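Local coordinates for protein group 3 allergen SMIPP-S YvT004A06 (Sarcoptes scabiei type hominis, PDB 3H7T) that adopts the fold of a trypsin-like serine protease but is an inactivated protease paralogue, probably without peptidase activity because its catalytic triad is replaced, at residues H78-Y86 with A161-V169; E178-D188 with V199-F210. All blocks are in the same frame, centred on the assembly; numbering follows the deposited sequence.

How the contacts relate
The two contacts lie in series along a trypsin-like chain, contact 1 closing before contact 2 opens, with centres about 13 Å apart. Contact 1 ties a loop of the closed six-stranded barrel to the loop that follows helix 149-157, while contact 2 joins the loop after strand 169-172 to strand 195-200 and its continuation, in the second sheet. They meet where a protease of this family has its active site: a weak hydrogen bond runs from Asn85 ND2 to Ser201 OG, and Tyr164 packs on Ile203. By family sequence pattern, Asn85 of contact 1 and Ala186 of contact 2 take triad positions, with Gln41 at the third, consistent with an inactivated enzyme.

Contact 1 of 2, residues H78-Y86 with A161-V169. With ZN (zinc ion), chain E; ZN (zinc ion), chain C.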
loop_
_atom_site.group_PDB
_atom_site.type_symbol
_atom_site.label_atom_id
_atom_site.label_comp_id
_atom_site.label_asym_id
_atom_site.label_seq_id
_atom_site.Cartn_x
_atom_site.Cartn_y
_atom_site.Cartn_z
ATOM N N HIS A 78 3.426 -12.656 8.358
ATOM C CA HIS A 78 4.480 -12.963 9.318
ATOM C C HIS A 78 5.185 -11.676 9.739
ATOM O O HIS A 78 6.053 -11.186 9.015
ATOM C CB HIS A 78 5.479 -13.976 8.741
ATOM C CG HIS A 78 4.869 -15.307 8.433
ATOM N ND1 HIS A 78 4.088 -15.992 9.339
ATOM C CD2 HIS A 78 4.923 -16.079 7.324
ATOM C CE1 HIS A 78 3.683 -17.127 8.798
ATOM N NE2 HIS A 78 4.174 -17.203 7.577
ATOM N N PRO A 79 4.815 -11.124 10.915
ATOM C CA PRO A 79 5.332 -9.783 11.240
ATOM C C PRO A 79 6.851 -9.720 11.403
ATOM O O PRO A 79 7.427 -8.659 11.197
ATOM C CB PRO A 79 4.605 -9.400 12.544
ATOM C CG PRO A 79 4.001 -10.646 13.069
ATOM C CD PRO A 79 3.861 -11.624 11.923
ATOM N N LEU A 80 7.496 -10.835 11.741
ATOM C CA LEU A 80 8.951 -10.832 11.943
ATOM C C LEU A 80 9.726 -10.544 10.661
ATOM O O LEU A 80 10.678 -9.761 10.659
ATOM C CB LEU A 80 9.432 -12.136 12.583
ATOM C CG LEU A 80 9.101 -12.354 14.064
ATOM C CD1 LEU A 80 9.615 -13.714 14.526
ATOM C CD2 LEU A 80 9.645 -11.226 14.947
ATOM N N THR A 81 9.312 -11.172 9.568
ATOM C CA THR A 81 9.955 -10.972 8.277
ATOM C C THR A 81 9.120 -10.043 7.412
ATOM O O THR A 81 9.559 -9.623 6.344
ATOM C CB THR A 81 10.107 -12.301 7.534
ATOM O OG1 THR A 81 8.835 -12.964 7.499
ATOM C CG2 THR A 81 11.122 -13.182 8.234
ATOM N N MET A 82 7.911 -9.745 7.885
ATOM C CA MET A 82 6.913 -8.964 7.147
ATOM C C MET A 82 6.477 -9.649 5.843
ATOM O O MET A 82 6.032 -8.993 4.893
ATOM C CB MET A 82 7.385 -7.524 6.929
ATOM C CG MET A 82 7.680 -6.799 8.256
ATOM S SD MET A 82 7.825 -5.014 8.094
ATOM C CE MET A 82 6.121 -4.565 7.808
ATOM N N GLN A 83 6.591 -10.975 5.826
ATOM C CA GLN A 83 6.170 -11.787 4.680
ATOM C C GLN A 83 4.669 -11.717 4.517
ATOM O O GLN A 83 3.933 -11.709 5.510
ATOM C CB GLN A 83 6.545 -13.251 4.900
ATOM C CG GLN A 83 7.891 -13.663 4.358
ATOM C CD GLN A 83 8.105 -15.166 4.444
ATOM O OE1 GLN A 83 9.241 -15.632 4.471
ATOM N NE2 GLN A 83 7.011 -15.934 4.476
ATOM N N ASN A 84 4.219 -11.697 3.264
ATOM C CA ASN A 84 2.788 -11.713 2.943
ATOM C C ASN A 84 2.069 -10.526 3.582
ATOM O O ASN A 84 0.970 -10.662 4.118
ATOM C CB ASN A 84 2.147 -13.031 3.394
ATOM C CG ASN A 84 3.014 -14.243 3.084
ATOM O OD1 ASN A 84 3.556 -14.375 1.984
ATOM N ND2 ASN A 84 3.163 -15.124 4.067
ATOM N N ASN A 85 2.708 -9.359 3.500
ATOM C CA ASN A 85 2.227 -8.148 4.155
ATOM C C ASN A 85 1.117 -7.462 3.344
ATOM O O ASN A 85 1.306 -6.379 2.788
ATOM C CB ASN A 85 3.422 -7.218 4.407
ATOM C CG ASN A 85 3.057 -5.953 5.166
ATOM O OD1 ASN A 85 1.970 -5.827 5.733
ATOM N ND2 ASN A 85 3.982 -4.999 5.173
ATOM N N TYR A 86 -0.040 -8.117 3.272
ATOM C CA TYR A 86 -1.233 -7.509 2.684
ATOM C C TYR A 86 -2.484 -7.898 3.463
ATOM O O TYR A 86 -2.526 -8.945 4.127
ATOM C CB TYR A 86 -1.372 -7.878 1.204
ATOM C CG TYR A 86 -1.630 -9.357 0.968
ATOM C CD1 TYR A 86 -2.911 -9.820 0.683
ATOM C CD2 TYR A 86 -0.593 -10.285 1.033
ATOM C CE1 TYR A 86 -3.157 -11.178 0.470
ATOM C CE2 TYR A 86 -0.827 -11.643 0.830
ATOM C CZ TYR A 86 -2.112 -12.079 0.543
ATOM O OH TYR A 86 -2.355 -13.417 0.336
ATOM N N ALA A 161 19.493 -6.927 7.002
ATOM C CA ALA A 161 18.044 -6.759 6.884
ATOM C C ALA A 161 17.487 -7.508 5.677
ATOM O O ALA A 161 16.331 -7.319 5.293
ATOM C CB ALA A 161 17.673 -5.267 6.823
ATOM N N ASP A 162 18.314 -8.368 5.096
ATOM C CA ASP A 162 17.949 -9.096 3.879
ATOM C C ASP A 162 16.717 -9.996 4.032
ATOM O O ASP A 162 16.133 -10.400 3.036
ATOM C CB ASP A 162 19.150 -9.887 3.339
ATOM C CG ASP A 162 19.823 -10.736 4.404
ATOM O OD1 ASP A 162 19.859 -11.964 4.212
ATOM O OD2 ASP A 162 20.319 -10.184 5.424
ATOM N N LYS A 163 16.317 -10.276 5.271
ATOM C CA LYS A 163 15.117 -11.077 5.566
ATOM C C LYS A 163 13.810 -10.448 5.056
ATOM O O LYS A 163 12.820 -11.156 4.843
ATOM C CB LYS A 163 14.996 -11.335 7.076
ATOM C CG LYS A 163 14.557 -10.090 7.879
ATOM C CD LYS A 163 14.111 -10.414 9.289
ATOM C CE LYS A 163 15.242 -10.257 10.281
ATOM N NZ LYS A 163 14.735 -10.409 11.670
ATOM N N TYR A 164 13.800 -9.125 4.889
ATOM C CA TYR A 164 12.615 -8.416 4.390
ATOM C C TYR A 164 12.435 -8.517 2.878
ATOM O O TYR A 164 11.351 -8.211 2.366
ATOM C CB TYR A 164 12.642 -6.935 4.802
ATOM C CG TYR A 164 12.654 -6.715 6.303
ATOM C CD1 TYR A 164 11.657 -7.259 7.116
ATOM C CD2 TYR A 164 13.663 -5.970 6.905
ATOM C CE1 TYR A 164 11.666 -7.062 8.496
ATOM C CE2 TYR A 164 13.680 -5.761 8.288
ATOM C CZ TYR A 164 12.681 -6.314 9.073
ATOM O OH TYR A 164 12.691 -6.118 10.435
ATOM N N ILE A 165 13.484 -8.943 2.171
ATOM C CA ILE A 165 13.465 -8.999 0.699
ATOM C C ILE A 165 13.320 -10.445 0.212
ATOM O O ILE A 165 14.178 -11.302 0.469
ATOM C CB ILE A 165 14.737 -8.342 0.072
ATOM C CG1 ILE A 165 15.099 -7.010 0.783
ATOM C CG2 ILE A 165 14.594 -8.187 -1.453
ATOM C CD1 ILE A 165 14.072 -5.893 0.611
ATOM N N TYR A 166 12.234 -10.703 -0.504
ATOM C CA TYR A 166 11.922 -12.060 -0.981
ATOM C C TYR A 166 11.072 -11.919 -2.253
ATOM O O TYR A 166 10.757 -10.799 -2.654
ATOM C CB TYR A 166 11.234 -12.865 0.140
ATOM C CG TYR A 166 9.828 -12.422 0.460
ATOM C CD1 TYR A 166 8.740 -13.215 0.104
ATOM C CD2 TYR A 166 9.577 -11.204 1.102
ATOM C CE1 TYR A 166 7.450 -12.815 0.378
ATOM C CE2 TYR A 166 8.284 -10.799 1.384
ATOM C CZ TYR A 166 7.225 -11.606 1.013
ATOM O OH TYR A 166 5.932 -11.219 1.261
ATOM N N ASP A 167 10.700 -13.021 -2.897
ATOM C CA ASP A 167 10.016 -12.934 -4.198
ATOM C C ASP A 167 8.654 -12.238 -4.143
ATOM O O ASP A 167 8.160 -11.743 -5.164
ATOM C CB ASP A 167 9.861 -14.313 -4.853
ATOM C CG ASP A 167 11.193 -14.974 -5.177
ATOM O OD1 ASP A 167 12.212 -14.276 -5.405
ATOM O OD2 ASP A 167 11.212 -16.219 -5.222
ATOM N N GLY A 168 8.042 -12.209 -2.961
ATOM C CA GLY A 168 6.720 -11.606 -2.796
ATOM C C GLY A 168 6.746 -10.090 -2.605
ATOM O O GLY A 168 5.699 -9.469 -2.374
ATOM N N VAL A 169 7.940 -9.502 -2.666
ATOM C CA VAL A 169 8.085 -8.044 -2.728
ATOM C C VAL A 169 8.945 -7.612 -3.898
ATOM O O VAL A 169 9.725 -8.405 -4.434
ATOM C CB VAL A 169 8.649 -7.413 -1.402
ATOM C CG1 VAL A 169 7.690 -7.653 -0.231
ATOM C CG2 VAL A 169 10.069 -7.899 -1.084
HETATM ZN ZN ZN E . 4.638 -18.759 6.117
HETATM ZN ZN ZN C . 13.919 -15.164 -4.950
HETATM O O HOH W 1 9.027 -7.805 3.740
HETATM O O HOH W 2 5.386 -8.899 2.346
HETATM O O HOH W 3 6.568 -18.456 5.386
#
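Tyr166 reaches across to the loop 78-86 and receives the backbone N-H of Asn84 on its hydroxyl, with N to OH 2.7 Å and an almost straight angle of 166°. The contact joins the two halves of the trypsin fold: residues 78-86 connect strands 65-74 and 87-91 of the first barrel, and residues 161-169 lead from helix 149-157 into strand 169-172 of the second sheet. The phenol ring is held between two layers. Over one face sits Gln83 CG, 4.0 Å from the ring centroid of Tyr166 and close to the ring normal, a CH-pi contact; the opposite face rests on the backbone of Gly168 and Val169. With CG lying between the backbone N and the carbonyl carbon (chi1 71°), the ring folds back over its own type I turn, Tyr166 to Val169. Tyr164 makes a second contact. Its edge meets Thr81 O, 3.3 Å from CD1, while Met82 leans on the same ring obliquely through CG, its sulfur making a Met-aromatic contact. A water joins Thr81 O to Tyr164 O.

Further out, the hydroxyl of Tyr166 is also hydrogen-bonded to Tyr220 OH, which in turn holds Asn84 OD1, and to a water that donates to Met82 O and accepts from Asn85 N. Several partners therefore fix the position of this one oxygen. Asn85, which probably takes the place of the family's catalytic aspartate, sends ND2 to Gln41 OE1. Two zinc ions flank the contact, one bound by Asp167 OD1 at 2.0 Å. The other is bound by His78 NE2 at 2.2 Å and by a water. That water accepts a hydrogen bond from Gln83 NE2 at 2.7 Å.

Contact 2 of 2, residues E178-D188 with V199-F210; sequences ETYIGYGDAGD and VASYISSMPSEF. With ZN (zinc ion), chain F.
Tyr202 lies across the loop 178-188, and its side chain runs past Ala186, Ile181 and Gly182 to Tyr183. Its CB packs 4.0 Å from Ala186 CB. With CG anti to the backbone N (chi1 -180°), the ring extends from there along the loop: CD1 comes within 3.5 Å of Gly182 O, Ile181 CG2 stands at the ring edge, and CE1 reaches Tyr183 N. Tyr183 CA lies over one face in a CH-pi contact. On that same face CE2 of Tyr202 touches Tyr183 CD1 at 3.7 Å, the tyrosine rings forming an offset edge-to-face pair with planes at 81°, in which the edge of Tyr183 is turned toward the face of Tyr202. The hydroxyl ends near Tyr183 CB.

In active trypsins the equivalents of these two segments wall the primary specificity pocket, and the turn Asp185 to Asp188 carries the nucleophile, a position that Ala186 appears to take here, judging from the family's Gly-Asp-Ser-Gly pattern. Two backbone bonds tie this turn to Ala200: Gly187 N to Ala200 O at 2.7 Å, and Ala200 N to Asp188 O at 2.8 Å. Asp185 OD2 accepts from Gly182 N, and also from Ile1 N, the family's activation pairing with the chain start. Ala200 CB fits against Asp185 O and Ile181 CD1.

At the far end Ser208 CB sits over a face of the Tyr180 ring, whose edge points to Phe210 O. Tyr180 OH donates to Glu178 OE1 at 2.5 Å and so steadies that carboxylate beside a zinc ion. Two acidic groups that would otherwise probably repel are bridged by the metal, which Glu209 OE2 binds at 2.2 Å. Glu178 OE2 binds it more distantly, at 2.6 Å, and a water on the zinc also donates to Glu209 OE1.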
loop_
_atom_site.group_PDB
_atom_site.type_symbol
_atom_site.label_atom_id
_atom_site.label_comp_id
_atom_site.label_asym_id
_atom_site.label_seq_id
_atom_site.Cartn_x
_atom_site.Cartn_y
_atom_site.Cartn_z
ATOM N N GLU A 178 16.026 9.591 -4.607
ATOM C CA GLU A 178 15.797 10.286 -3.333
ATOM C C GLU A 178 14.284 10.339 -3.044
ATOM O O GLU A 178 13.717 11.384 -2.728
ATOM C CB GLU A 178 16.467 11.670 -3.315
ATOM C CG GLU A 178 17.154 12.013 -1.998
ATOM C CD GLU A 178 18.225 11.016 -1.593
ATOM O OE1 GLU A 178 17.972 10.223 -0.666
ATOM O OE2 GLU A 178 19.322 11.017 -2.189
ATOM N N THR A 179 13.650 9.175 -3.161
ATOM C CA THR A 179 12.204 9.034 -3.054
ATOM C C THR A 179 11.939 7.835 -2.139
ATOM O O THR A 179 12.515 6.775 -2.343
ATOM C CB THR A 179 11.580 8.812 -4.465
ATOM O OG1 THR A 179 11.865 9.949 -5.290
ATOM C CG2 THR A 179 10.098 8.660 -4.395
ATOM N N TYR A 180 11.095 8.013 -1.120
ATOM C CA TYR A 180 10.903 6.978 -0.093
ATOM C C TYR A 180 9.472 6.911 0.426
ATOM O O TYR A 180 8.758 7.919 0.460
ATOM C CB TYR A 180 11.832 7.223 1.108
ATOM C CG TYR A 180 13.302 7.398 0.777
ATOM C CD1 TYR A 180 14.166 6.305 0.767
ATOM C CD2 TYR A 180 13.837 8.669 0.509
ATOM C CE1 TYR A 180 15.516 6.459 0.480
ATOM C CE2 TYR A 180 15.186 8.834 0.212
ATOM C CZ TYR A 180 16.020 7.718 0.196
ATOM O OH TYR A 180 17.363 7.860 -0.090
ATOM N N ILE A 181 9.071 5.714 0.846
ATOM C CA ILE A 181 7.838 5.520 1.604
ATOM C C ILE A 181 8.045 6.138 2.996
ATOM O O ILE A 181 9.047 5.861 3.654
ATOM C CB ILE A 181 7.491 4.008 1.668
ATOM C CG1 ILE A 181 7.024 3.519 0.288
ATOM C CG2 ILE A 181 6.469 3.666 2.789
ATOM C CD1 ILE A 181 5.701 4.180 -0.215
ATOM N N GLY A 182 7.117 6.999 3.412
ATOM C CA GLY A 182 7.165 7.618 4.736
ATOM C C GLY A 182 6.274 6.907 5.737
ATOM O O GLY A 182 5.517 6.008 5.374
ATOM N N TYR A 183 6.371 7.305 7.005
ATOM C CA TYR A 183 5.506 6.771 8.063
ATOM C C TYR A 183 4.078 7.165 7.730
ATOM O O TYR A 183 3.817 8.324 7.441
ATOM C CB TYR A 183 5.914 7.322 9.438
ATOM C CG TYR A 183 5.104 6.786 10.604
ATOM C CD1 TYR A 183 5.421 5.561 11.192
ATOM C CD2 TYR A 183 4.032 7.515 11.133
ATOM C CE1 TYR A 183 4.688 5.066 12.269
ATOM C CE2 TYR A 183 3.289 7.027 12.224
ATOM C CZ TYR A 183 3.628 5.801 12.779
ATOM O OH TYR A 183 2.914 5.298 13.837
ATOM N N GLY A 184 3.162 6.198 7.771
ATOM C CA GLY A 184 1.804 6.408 7.274
ATOM C C GLY A 184 1.546 5.968 5.833
ATOM O O GLY A 184 0.396 5.948 5.380
ATOM N N ASP A 185 2.605 5.625 5.110
ATOM C CA ASP A 185 2.492 5.211 3.704
ATOM C C ASP A 185 2.382 3.704 3.493
ATOM O O ASP A 185 2.310 3.254 2.345
ATOM C CB ASP A 185 3.677 5.727 2.874
ATOM C CG ASP A 185 3.548 7.192 2.491
ATOM O OD1 ASP A 185 2.433 7.654 2.156
ATOM O OD2 ASP A 185 4.594 7.883 2.501
ATOM N N ALA A 186 2.377 2.915 4.565
ATOM C CA ALA A 186 2.097 1.483 4.413
ATOM C C ALA A 186 0.729 1.333 3.762
ATOM O O ALA A 186 -0.217 2.046 4.112
ATOM C CB ALA A 186 2.141 0.751 5.763
ATOM N N GLY A 187 0.642 0.438 2.778
ATOM C CA GLY A 187 -0.614 0.174 2.102
ATOM C C GLY A 187 -0.829 1.003 0.859
ATOM O O GLY A 187 -1.762 0.736 0.096
ATOM N N ASP A 188 0.027 2.002 0.637
ATOM C CA ASP A 188 -0.095 2.870 -0.540
ATOM C C ASP A 188 -0.080 2.034 -1.820
ATOM O O ASP A 188 0.693 1.081 -1.924
ATOM C CB ASP A 188 1.059 3.862 -0.611
ATOM C CG ASP A 188 0.882 5.066 0.304
ATOM O OD1 ASP A 188 -0.059 5.102 1.130
ATOM O OD2 ASP A 188 1.715 5.989 0.184
ATOM N N VAL A 199 1.850 -2.949 -3.219
ATOM C CA VAL A 199 1.243 -2.342 -2.037
ATOM C C VAL A 199 2.365 -2.012 -1.068
ATOM O O VAL A 199 3.071 -2.912 -0.606
ATOM C CB VAL A 199 0.203 -3.282 -1.358
ATOM C CG1 VAL A 199 -0.344 -2.644 -0.079
ATOM C CG2 VAL A 199 -0.955 -3.617 -2.321
ATOM N N ALA A 200 2.517 -0.725 -0.736
ATOM C CA ALA A 200 3.649 -0.290 0.086
ATOM C C ALA A 200 3.734 -0.963 1.450
ATOM O O ALA A 200 2.725 -1.161 2.134
ATOM C CB ALA A 200 3.656 1.243 0.247
ATOM N N SER A 201 4.957 -1.328 1.819
ATOM C CA SER A 201 5.297 -1.705 3.174
ATOM C C SER A 201 6.022 -0.549 3.827
ATOM O O SER A 201 6.634 0.289 3.150
ATOM C CB SER A 201 6.260 -2.890 3.189
ATOM O OG SER A 201 5.542 -4.102 3.152
ATOM N N TYR A 202 5.985 -0.540 5.150
ATOM C CA TYR A 202 6.817 0.371 5.925
ATOM C C TYR A 202 7.602 -0.409 6.966
ATOM O O TYR A 202 7.022 -1.023 7.846
ATOM C CB TYR A 202 5.966 1.450 6.593
ATOM C CG TYR A 202 6.790 2.419 7.396
ATOM C CD1 TYR A 202 7.482 3.460 6.770
ATOM C CD2 TYR A 202 6.894 2.290 8.780
ATOM C CE1 TYR A 202 8.266 4.352 7.513
ATOM C CE2 TYR A 202 7.657 3.183 9.531
ATOM C CZ TYR A 202 8.337 4.204 8.894
ATOM O OH TYR A 202 9.088 5.076 9.646
ATOM N N ILE A 203 8.920 -0.396 6.855
ATOM C CA ILE A 203 9.762 -1.122 7.800
ATOM C C ILE A 203 10.344 -0.126 8.802
ATOM O O ILE A 203 11.296 0.597 8.504
ATOM C CB ILE A 203 10.876 -1.922 7.087
ATOM C CG1 ILE A 203 10.280 -2.779 5.955
ATOM C CG2 ILE A 203 11.641 -2.784 8.093
ATOM C CD1 ILE A 203 11.320 -3.427 5.022
ATOM N N SER A 204 9.760 -0.092 9.994
ATOM C CA SER A 204 10.110 0.923 10.988
ATOM C C SER A 204 11.608 0.943 11.327
ATOM O O SER A 204 12.151 1.996 11.628
ATOM C CB SER A 204 9.249 0.769 12.245
ATOM O OG SER A 204 9.384 -0.523 12.803
ATOM N N SER A 205 12.281 -0.203 11.242
ATOM C CA SER A 205 13.708 -0.254 11.578
ATOM C C SER A 205 14.634 0.292 10.484
ATOM O O SER A 205 15.814 0.526 10.737
ATOM C CB SER A 205 14.140 -1.660 12.016
ATOM O OG SER A 205 14.125 -2.585 10.940
ATOM N N MET A 206 14.104 0.515 9.285
ATOM C CA MET A 206 14.933 0.923 8.159
ATOM C C MET A 206 15.166 2.435 8.095
ATOM O O MET A 206 14.216 3.219 8.162
ATOM C CB MET A 206 14.364 0.401 6.837
ATOM C CG MET A 206 14.462 -1.123 6.662
ATOM S SD MET A 206 16.131 -1.819 6.730
ATOM C CE MET A 206 16.886 -0.974 5.343
ATOM N N PRO A 207 16.440 2.850 7.976
ATOM C CA PRO A 207 16.740 4.250 7.699
ATOM C C PRO A 207 16.574 4.533 6.212
ATOM O O PRO A 207 16.339 3.605 5.433
ATOM C CB PRO A 207 18.216 4.363 8.086
ATOM C CG PRO A 207 18.768 3.020 7.738
ATOM C CD PRO A 207 17.670 2.036 8.077
ATOM N N SER A 208 16.699 5.796 5.815
ATOM C CA SER A 208 16.713 6.133 4.394
ATOM C C SER A 208 18.005 5.662 3.719
ATOM O O SER A 208 18.898 5.102 4.373
ATOM C CB SER A 208 16.467 7.631 4.168
ATOM O OG SER A 208 17.466 8.425 4.777
ATOM N N GLU A 209 18.082 5.904 2.409
ATOM C CA GLU A 209 19.176 5.466 1.520
ATOM C C GLU A 209 19.003 4.040 1.008
ATOM O O GLU A 209 19.740 3.605 0.125
ATOM C CB GLU A 209 20.578 5.672 2.130
ATOM C CG GLU A 209 20.895 7.103 2.552
ATOM C CD GLU A 209 20.922 8.098 1.406
ATOM O OE1 GLU A 209 21.630 7.856 0.405
ATOM O OE2 GLU A 209 20.252 9.145 1.520
ATOM N N PHE A 210 18.034 3.313 1.557
ATOM C CA PHE A 210 17.694 1.989 1.049
ATOM C C PHE A 210 16.408 2.130 0.241
ATOM O O PHE A 210 15.575 2.985 0.559
ATOM C CB PHE A 210 17.499 0.983 2.187
ATOM C CG PHE A 210 18.736 0.765 3.038
ATOM C CD1 PHE A 210 19.519 -0.367 2.866
ATOM C CD2 PHE A 210 19.108 1.692 4.014
ATOM C CE1 PHE A 210 20.653 -0.585 3.650
ATOM C CE2 PHE A 210 20.247 1.482 4.797
ATOM C CZ PHE A 210 21.020 0.343 4.606
HETATM ZN ZN ZN F . 20.718 10.577 -0.077
HETATM O O HOH W 4 22.484 10.012 -0.752
#